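Local coordinates for glucose-binding protein (Thermus thermophilus HB27, PDB 2B3F) that binds glucose and galactose and probably passes sugar to a binding-protein-dependent transport system, at residues M69-T74 and I111-V116; S85-F88 and G92-Q95; A317-D322 and D336-R341. One frame throughout, in Å; residues are numbered along the deposited sequence.

Contact 1: residues M69-T74 and I111-V116; sequences MELIGT and IWSVPV
Leu71, Trp112 and Ser113 carry most of this contact, in which one turn of helix 69-76 leans on the irregular part of strand 110-115, at Trp112 and Ser113. Leu71 turns its CG opposite the backbone N (chi1 170°), which carries one methyl branch to the other segment. That methyl, CD2, lies 3.4 Å from the hydroxyl OG of Ser113 and 4.1 Å from CB of Trp112, so it rests where these two side chains leave the backbone. The hydroxyl it covers is not left without a partner, since Ser113 OG is hydrogen-bonded to Ser279 OG on the central strand 272-280. Such helix-on-sheet packing belongs to the alpha/beta lobe of a bacterial solute-binding protein; Asp278, which binds galactose, has its side chain about 9 Å from that of Ser113. Ile72 makes the second touch. Its CD1 comes within 3.9 Å of Trp112 CD1, on the pyrrole side of the indole, the two side chains meeting at about a right angle. The indole itself is tethered by Trp112 NE1, which is bonded to Tyr107 O. On another side of the same helix, Glu70 turns to Arg47 and His66, the latter a residue of the ligand pocket.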
loop_
_atom_site.group_PDB
_atom_site.type_symbol
_atom_site.label_atom_id
_atom_site.label_comp_id
_atom_site.label_asym_id
_atom_site.label_seq_id
_atom_site.Cartn_x
_atom_site.Cartn_y
_atom_site.Cartn_z
ATOM N N MET A 69 5.156 -8.952 -7.080
ATOM C CA MET A 69 6.543 -9.380 -6.984
ATOM C C MET A 69 7.020 -9.590 -5.574
ATOM O O MET A 69 7.909 -10.385 -5.361
ATOM C CB MET A 69 7.455 -8.415 -7.724
ATOM C CG MET A 69 7.256 -8.455 -9.210
ATOM S SD MET A 69 7.564 -10.115 -9.878
ATOM C CE MET A 69 7.010 -9.908 -11.565
ATOM N N GLU A 70 6.424 -8.910 -4.591
ATOM C CA GLU A 70 6.793 -9.166 -3.191
ATOM C C GLU A 70 6.528 -10.629 -2.841
ATOM O O GLU A 70 7.386 -11.317 -2.293
ATOM C CB GLU A 70 6.024 -8.230 -2.244
ATOM C CG GLU A 70 6.223 -8.504 -0.754
ATOM C CD GLU A 70 5.393 -7.590 0.125
ATOM O OE1 GLU A 70 5.525 -6.361 -0.145
ATOM O OE2 GLU A 70 4.616 -8.084 1.046
ATOM N N LEU A 71 5.307 -11.075 -3.124
ATOM C CA LEU A 71 4.918 -12.471 -2.886
ATOM C C LEU A 71 5.814 -13.431 -3.668
ATOM O O LEU A 71 6.382 -14.376 -3.119
ATOM C CB LEU A 71 3.476 -12.666 -3.339
ATOM C CG LEU A 71 2.890 -14.080 -3.427
ATOM C CD1 LEU A 71 2.788 -14.726 -2.059
ATOM C CD2 LEU A 71 1.533 -13.978 -4.091
ATOM N N ILE A 72 5.902 -13.194 -4.970
ATOM C CA ILE A 72 6.539 -14.165 -5.856
ATOM C C ILE A 72 8.036 -14.289 -5.588
ATOM O O ILE A 72 8.563 -15.390 -5.447
ATOM C CB ILE A 72 6.274 -13.827 -7.341
ATOM C CG1 ILE A 72 4.769 -13.878 -7.666
ATOM C CG2 ILE A 72 7.035 -14.781 -8.262
ATOM C CD1 ILE A 72 4.022 -15.091 -7.188
ATOM N N GLY A 73 8.708 -13.151 -5.465
ATOM C CA GLY A 73 10.163 -13.121 -5.436
ATOM C C GLY A 73 10.787 -13.526 -4.122
ATOM O O GLY A 73 12.020 -13.631 -4.041
ATOM N N THR A 74 9.970 -13.739 -3.089
ATOM C CA THR A 74 10.514 -14.158 -1.792
ATOM C C THR A 74 10.145 -15.606 -1.448
ATOM O O THR A 74 10.961 -16.497 -1.697
ATOM C CB THR A 74 10.161 -13.151 -0.697
ATOM O OG1 THR A 74 10.658 -11.854 -1.098
ATOM C CG2 THR A 74 10.815 -13.540 0.626
ATOM N N ILE A 111 -1.020 -20.692 -8.031
ATOM C CA ILE A 111 -1.665 -19.482 -7.494
ATOM C C ILE A 111 -1.338 -19.495 -6.006
ATOM O O ILE A 111 -1.538 -20.511 -5.340
ATOM C CB ILE A 111 -3.187 -19.488 -7.722
ATOM C CG1 ILE A 111 -3.493 -19.575 -9.217
ATOM C CG2 ILE A 111 -3.790 -18.229 -7.175
ATOM C CD1 ILE A 111 -4.956 -19.701 -9.553
ATOM N N TRP A 112 -0.799 -18.380 -5.488
ATOM C CA TRP A 112 0.006 -18.455 -4.265
ATOM C C TRP A 112 -0.522 -17.698 -3.052
ATOM O O TRP A 112 0.013 -17.854 -1.950
ATOM C CB TRP A 112 1.457 -18.049 -4.582
ATOM C CG TRP A 112 2.038 -18.886 -5.686
ATOM C CD1 TRP A 112 2.155 -18.541 -6.995
ATOM C CD2 TRP A 112 2.536 -20.224 -5.572
ATOM N NE1 TRP A 112 2.726 -19.581 -7.717
ATOM C CE2 TRP A 112 2.971 -20.624 -6.861
ATOM C CE3 TRP A 112 2.661 -21.123 -4.502
ATOM C CZ2 TRP A 112 3.504 -21.891 -7.112
ATOM C CZ3 TRP A 112 3.210 -22.375 -4.746
ATOM C CH2 TRP A 112 3.629 -22.743 -6.046
ATOM N N SER A 113 -1.566 -16.900 -3.232
ATOM C CA SER A 113 -2.215 -16.232 -2.096
ATOM C C SER A 113 -3.641 -15.829 -2.449
ATOM O O SER A 113 -4.054 -15.907 -3.618
ATOM C CB SER A 113 -1.420 -14.998 -1.640
ATOM O OG SER A 113 -1.506 -13.991 -2.617
ATOM N N VAL A 114 -4.381 -15.397 -1.433
ATOM C CA VAL A 114 -5.769 -14.992 -1.573
ATOM C C VAL A 114 -5.888 -13.516 -1.217
ATOM O O VAL A 114 -5.652 -13.146 -0.057
ATOM C CB VAL A 114 -6.684 -15.799 -0.629
ATOM C CG1 VAL A 114 -8.159 -15.433 -0.849
ATOM C CG2 VAL A 114 -6.401 -17.295 -0.787
ATOM N N PRO A 115 -6.236 -12.674 -2.198
ATOM C CA PRO A 115 -6.392 -11.239 -1.930
ATOM C C PRO A 115 -7.593 -10.921 -1.055
ATOM O O PRO A 115 -8.681 -11.468 -1.269
ATOM C CB PRO A 115 -6.555 -10.619 -3.312
ATOM C CG PRO A 115 -6.299 -11.715 -4.290
ATOM C CD PRO A 115 -6.480 -13.003 -3.620
ATOM N N VAL A 116 -7.406 -10.050 -0.070
ATOM C CA VAL A 116 -8.493 -9.634 0.805
ATOM C C VAL A 116 -9.042 -8.258 0.466
ATOM O O VAL A 116 -10.141 -7.911 0.874
ATOM C CB VAL A 116 -8.106 -9.734 2.295
ATOM C CG1 VAL A 116 -7.038 -8.732 2.676
ATOM C CG2 VAL A 116 -9.359 -9.554 3.191
#

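Contact 2: residues S85-F88 and G92-Q95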
loop_
_atom_site.group_PDB
_atom_site.type_symbol
_atom_site.label_atom_id
_atom_site.label_comp_id
_atom_site.label_asym_id
_atom_site.label_seq_id
_atom_site.Cartn_x
_atom_site.Cartn_y
_atom_site.Cartn_z
ATOM N N SER A 85 -4.195 -23.483 -6.166
ATOM C CA SER A 85 -5.038 -23.665 -7.360
ATOM C C SER A 85 -6.323 -24.462 -7.077
ATOM O O SER A 85 -7.416 -24.048 -7.483
ATOM C CB SER A 85 -4.225 -24.324 -8.482
ATOM O OG SER A 85 -3.122 -23.499 -8.868
ATOM N N ALA A 86 -6.200 -25.569 -6.343
ATOM C CA ALA A 86 -7.374 -26.434 -6.054
ATOM C C ALA A 86 -8.393 -25.711 -5.196
ATOM O O ALA A 86 -9.601 -25.817 -5.407
ATOM C CB ALA A 86 -6.920 -27.710 -5.367
ATOM N N LEU A 87 -7.898 -24.952 -4.211
ATOM C CA LEU A 87 -8.763 -24.138 -3.374
ATOM C C LEU A 87 -9.470 -23.074 -4.204
ATOM O O LEU A 87 -10.654 -22.820 -4.006
ATOM C CB LEU A 87 -7.955 -23.494 -2.232
ATOM C CG LEU A 87 -8.740 -22.661 -1.239
ATOM C CD1 LEU A 87 -9.745 -23.522 -0.505
ATOM C CD2 LEU A 87 -7.748 -22.018 -0.258
ATOM N N PHE A 88 -8.749 -22.449 -5.128
ATOM C CA PHE A 88 -9.343 -21.459 -6.020
ATOM C C PHE A 88 -10.476 -22.087 -6.833
ATOM O O PHE A 88 -11.538 -21.489 -6.990
ATOM C CB PHE A 88 -8.291 -20.818 -6.938
ATOM C CG PHE A 88 -7.670 -19.570 -6.346
ATOM C CD1 PHE A 88 -6.762 -19.664 -5.292
ATOM C CD2 PHE A 88 -8.020 -18.319 -6.816
ATOM C CE1 PHE A 88 -6.210 -18.506 -4.727
ATOM C CE2 PHE A 88 -7.472 -17.150 -6.247
ATOM C CZ PHE A 88 -6.573 -17.267 -5.202
ATOM N N GLY A 92 -14.559 -21.058 -6.406
ATOM C CA GLY A 92 -15.027 -20.243 -7.518
ATOM C C GLY A 92 -14.292 -18.916 -7.650
ATOM O O GLY A 92 -14.815 -17.953 -8.217
ATOM N N TRP A 93 -13.061 -18.857 -7.146
ATOM C CA TRP A 93 -12.364 -17.571 -7.068
ATOM C C TRP A 93 -11.811 -17.059 -8.399
ATOM O O TRP A 93 -11.547 -15.875 -8.532
ATOM C CB TRP A 93 -11.238 -17.626 -6.045
ATOM C CG TRP A 93 -11.692 -17.650 -4.607
ATOM C CD1 TRP A 93 -12.873 -17.203 -4.108
ATOM C CD2 TRP A 93 -10.928 -18.110 -3.495
ATOM N NE1 TRP A 93 -12.891 -17.373 -2.742
ATOM C CE2 TRP A 93 -11.705 -17.933 -2.351
ATOM C CE3 TRP A 93 -9.653 -18.662 -3.365
ATOM C CZ2 TRP A 93 -11.251 -18.295 -1.083
ATOM C CZ3 TRP A 93 -9.214 -19.029 -2.123
ATOM C CH2 TRP A 93 -10.000 -18.827 -0.996
ATOM N N LEU A 94 -11.647 -17.932 -9.394
ATOM C CA LEU A 94 -11.145 -17.483 -10.697
ATOM C C LEU A 94 -12.129 -16.548 -11.413
ATOM O O LEU A 94 -11.732 -15.773 -12.285
ATOM C CB LEU A 94 -10.751 -18.683 -11.585
ATOM C CG LEU A 94 -9.537 -19.487 -11.105
ATOM C CD1 LEU A 94 -9.207 -20.610 -12.070
ATOM C CD2 LEU A 94 -8.329 -18.574 -10.936
ATOM N N GLN A 95 -13.407 -16.607 -11.035
ATOM C CA GLN A 95 -14.421 -15.711 -11.556
ATOM C C GLN A 95 -14.741 -14.585 -10.598
ATOM O O GLN A 95 -15.285 -13.562 -11.005
ATOM C CB GLN A 95 -15.726 -16.480 -11.865
ATOM C CG GLN A 95 -15.620 -17.467 -13.048
ATOM C CD GLN A 95 -14.851 -18.718 -12.707
ATOM O OE1 GLN A 95 -15.104 -19.361 -11.686
ATOM N NE2 GLN A 95 -13.906 -19.076 -13.563
HETATM O O HOH W 1 -12.828 -20.664 -9.881
#
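One face of the Phe88 ring is covered by Trp93, whose CE3 stands 3.5 Å above the plane over the ring centre; Phe88 thus faces the edge of the indole. Over one face of the Trp93 ring, offset toward its rim, stands Leu87 O, 4.3 Å above the plane. The two ring planes are inclined at 80°, a T-shaped (edge-to-face) pair with Trp93 as the edge, its six-membered ring centred 4.9 Å from that of Phe88. Close by, Phe88 CD2 meets Trp93 CB at 3.4 Å, so the phenyl ring spans both the root and the benzo edge of the tryptophan. Leu87 CG meets Trp93 CZ3 obliquely, at 3.8 Å, while Leu94 CD2 comes up to Phe88 CD2. The backbone between them follows a familiar design: helix 85-91 closes in a Schellman motif, with Gly92 at positive phi, and the short helix 93-96 starts at once. Trp93 N donates to Phe88 O at 3.0 Å, in the carbonyl plane, tying the new helix to the old. A water also donates to Phe88 O, accepts from Leu94 N and donates to Gln95 OE1. An alanine at Phe88 would remove the face on which Trp93 rests and would probably open a gap between the two helices, with the indole set free to shift. Ile102 and Ile105 of helix 99-105 and Ile111 of strand 110-115 also pack against Phe88.

Contact 3: residues A317-D322 and D336-R341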
loop_
_atom_site.group_PDB
_atom_site.type_symbol
_atom_site.label_atom_id
_atom_site.label_comp_id
_atom_site.label_asym_id
_atom_site.label_seq_id
_atom_site.Cartn_x
_atom_site.Cartn_y
_atom_site.Cartn_z
ATOM N N ALA A 317 -11.457 -6.847 -2.861
ATOM C CA ALA A 317 -10.891 -7.425 -4.094
ATOM C C ALA A 317 -11.984 -8.153 -4.910
ATOM O O ALA A 317 -11.919 -8.193 -6.135
ATOM C CB ALA A 317 -9.774 -8.378 -3.777
ATOM N N ARG A 318 -12.967 -8.723 -4.224
ATOM C CA ARG A 318 -14.050 -9.464 -4.905
ATOM C C ARG A 318 -14.878 -8.551 -5.772
ATOM O O ARG A 318 -15.329 -7.494 -5.318
ATOM C CB ARG A 318 -14.967 -10.144 -3.900
ATOM C CG ARG A 318 -14.380 -11.390 -3.295
ATOM C CD ARG A 318 -15.409 -12.066 -2.444
ATOM N NE ARG A 318 -16.479 -12.620 -3.284
ATOM C CZ ARG A 318 -16.544 -13.874 -3.695
ATOM N NH1 ARG A 318 -15.658 -14.784 -3.328
ATOM N NH2 ARG A 318 -17.567 -14.231 -4.458
ATOM N N LEU A 319 -15.146 -8.994 -7.010
ATOM C CA LEU A 319 -15.981 -8.236 -7.938
ATOM C C LEU A 319 -17.437 -8.047 -7.454
ATOM O O LEU A 319 -18.084 -7.078 -7.842
ATOM C CB LEU A 319 -15.985 -8.908 -9.324
ATOM C CG LEU A 319 -14.676 -8.947 -10.113
ATOM C CD1 LEU A 319 -14.710 -9.991 -11.231
ATOM C CD2 LEU A 319 -14.381 -7.591 -10.679
ATOM N N ASP A 320 -17.939 -8.958 -6.613
ATOM C CA ASP A 320 -19.342 -8.933 -6.186
ATOM C C ASP A 320 -19.592 -8.110 -4.917
ATOM O O ASP A 320 -20.690 -8.127 -4.346
ATOM C CB ASP A 320 -19.934 -10.356 -6.060
ATOM C CG ASP A 320 -19.301 -11.201 -4.971
ATOM O OD1 ASP A 320 -18.359 -10.728 -4.264
ATOM O OD2 ASP A 320 -19.756 -12.374 -4.806
ATOM N N SER A 321 -18.567 -7.363 -4.487
ATOM C CA SER A 321 -18.683 -6.507 -3.326
ATOM C C SER A 321 -19.903 -5.573 -3.372
ATOM O O SER A 321 -20.213 -4.981 -4.403
ATOM C CB SER A 321 -17.391 -5.679 -3.170
ATOM O OG SER A 321 -17.447 -4.870 -1.992
ATOM N N ASP A 322 -20.567 -5.428 -2.227
ATOM C CA ASP A 322 -21.752 -4.577 -2.084
ATOM C C ASP A 322 -21.360 -3.137 -1.725
ATOM O O ASP A 322 -20.964 -2.880 -0.592
ATOM C CB ASP A 322 -22.643 -5.153 -0.977
ATOM C CG ASP A 322 -23.923 -4.355 -0.748
ATOM O OD1 ASP A 322 -24.155 -3.302 -1.393
ATOM O OD2 ASP A 322 -24.700 -4.792 0.131
ATOM N N ASP A 336 -13.443 4.460 -9.119
ATOM C CA ASP A 336 -12.141 4.624 -9.784
ATOM C C ASP A 336 -11.437 3.314 -10.106
ATOM O O ASP A 336 -10.785 3.196 -11.134
ATOM C CB ASP A 336 -11.217 5.513 -8.940
ATOM C CG ASP A 336 -11.658 6.960 -8.920
ATOM O OD1 ASP A 336 -12.649 7.312 -9.622
ATOM O OD2 ASP A 336 -11.019 7.770 -8.211
ATOM N N TRP A 337 -11.586 2.311 -9.246
ATOM C CA TRP A 337 -11.012 0.988 -9.503
ATOM C C TRP A 337 -11.532 0.418 -10.831
ATOM O O TRP A 337 -10.795 -0.210 -11.583
ATOM C CB TRP A 337 -11.339 0.069 -8.332
ATOM C CG TRP A 337 -10.927 -1.339 -8.421
ATOM C CD1 TRP A 337 -11.743 -2.440 -8.261
ATOM C CD2 TRP A 337 -9.605 -1.857 -8.631
ATOM N NE1 TRP A 337 -11.014 -3.585 -8.369
ATOM C CE2 TRP A 337 -9.702 -3.267 -8.599
ATOM C CE3 TRP A 337 -8.360 -1.279 -8.859
ATOM C CZ2 TRP A 337 -8.598 -4.096 -8.779
ATOM C CZ3 TRP A 337 -7.260 -2.100 -9.029
ATOM C CH2 TRP A 337 -7.381 -3.491 -8.999
ATOM N N ARG A 338 -12.806 0.660 -11.105
ATOM C CA ARG A 338 -13.438 0.101 -12.307
ATOM C C ARG A 338 -13.181 0.909 -13.580
ATOM O O ARG A 338 -13.223 0.352 -14.686
ATOM C CB ARG A 338 -14.960 -0.075 -12.103
ATOM C CG ARG A 338 -15.374 -1.029 -10.964
ATOM C CD ARG A 338 -14.571 -2.309 -10.894
ATOM N NE ARG A 338 -15.150 -3.216 -9.904
ATOM C CZ ARG A 338 -16.021 -4.195 -10.195
ATOM N NH1 ARG A 338 -16.341 -4.455 -11.449
ATOM N NH2 ARG A 338 -16.509 -4.965 -9.233
ATOM N N SER A 339 -12.933 2.205 -13.433
ATOM C CA SER A 339 -12.818 3.110 -14.586
ATOM C C SER A 339 -11.391 3.506 -14.971
ATOM O O SER A 339 -11.118 3.864 -16.122
ATOM C CB SER A 339 -13.601 4.383 -14.299
ATOM O OG SER A 339 -12.947 5.164 -13.311
ATOM N N ASN A 340 -10.474 3.488 -14.006
ATOM C CA ASN A 340 -9.151 4.044 -14.240
ATOM C C ASN A 340 -8.180 3.064 -14.885
ATOM O O ASN A 340 -8.387 1.847 -14.882
ATOM C CB ASN A 340 -8.530 4.474 -12.897
ATOM C CG ASN A 340 -9.154 5.729 -12.304
ATOM O OD1 ASN A 340 -10.302 6.101 -12.595
ATOM N ND2 ASN A 340 -8.396 6.386 -11.439
ATOM N N ARG A 341 -7.092 3.603 -15.423
ATOM C CA ARG A 341 -5.938 2.817 -15.787
ATOM C C ARG A 341 -5.272 2.353 -14.493
ATOM O O ARG A 341 -5.066 3.172 -13.597
ATOM C CB ARG A 341 -4.960 3.696 -16.567
ATOM C CG ARG A 341 -3.588 3.123 -16.786
ATOM C CD ARG A 341 -3.565 2.068 -17.859
ATOM N NE ARG A 341 -2.234 1.483 -18.030
ATOM C CZ ARG A 341 -1.265 1.957 -18.823
ATOM N NH1 ARG A 341 -1.432 3.043 -19.567
ATOM N NH2 ARG A 341 -0.097 1.313 -18.872
HETATM O O HOH W 2 -12.579 -5.998 -7.794
HETATM O O HOH W 3 -15.080 -5.129 -6.665
#
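Trp337 and Arg338, neighbours near the end of helix 328-339, both reach the loop 317-322, one through a water and the other directly. The indole of Trp337 presents NE1 to a water lying in the ring plane at its edge, and this water donates to Ala317 O at 2.8 Å. Next comes Arg338, bent at its second torsion (chi2 -43°) and then extended, so that its guanidinium lies against Leu319. Leu319 CD2 sits 3.4 Å above one face of that group, offset toward its rim. At the edge, in plane, lies Leu319 O, to which Arg338 NH2 makes a weak, strongly bent bond (3.0 Å, 122°); NH2 also donates to a water that in turn donates to Arg318 O. One nitrogen therefore reaches two successive carbonyls, one weakly and directly, the other through water. The loop is shaped by a type I beta turn from Arg318 to Ser321, within which Arg318 grips Asp320 side-on in a salt bridge, NE to OD1 at 2.8 Å and NH2 to OD2. The helix ends after Ser339, whose OG donates to Asn340 OD1, and the chain enters strand 341-344. This helix end lies beside strand 272-280, where Phe273 meets Trp337, while Gln305 and Asp306 of helix 302-312 hold the loop 317-322.

In the fold
Contact 1 is buried and almost wholly apolar, contact 2 is partly buried and aromatic with one direct backbone bond, and contact 3, at the surface, relies on a guanidinium and bridging waters. Contact 2 packs against the strand that forms one side of contact 1: it is nested in the chain between the two segments of contact 1, and Phe88 CZ lies 3.3 Å from Ser113 O. The loop of contact 3 touches both, through Ala317 on Pro115 and through Arg318 beside the indole of Trp93. Helix 69-76, strand 110-115 and the short helices of contact 2 thus form one packed neighbourhood, which contact 3 connects to helix 328-339.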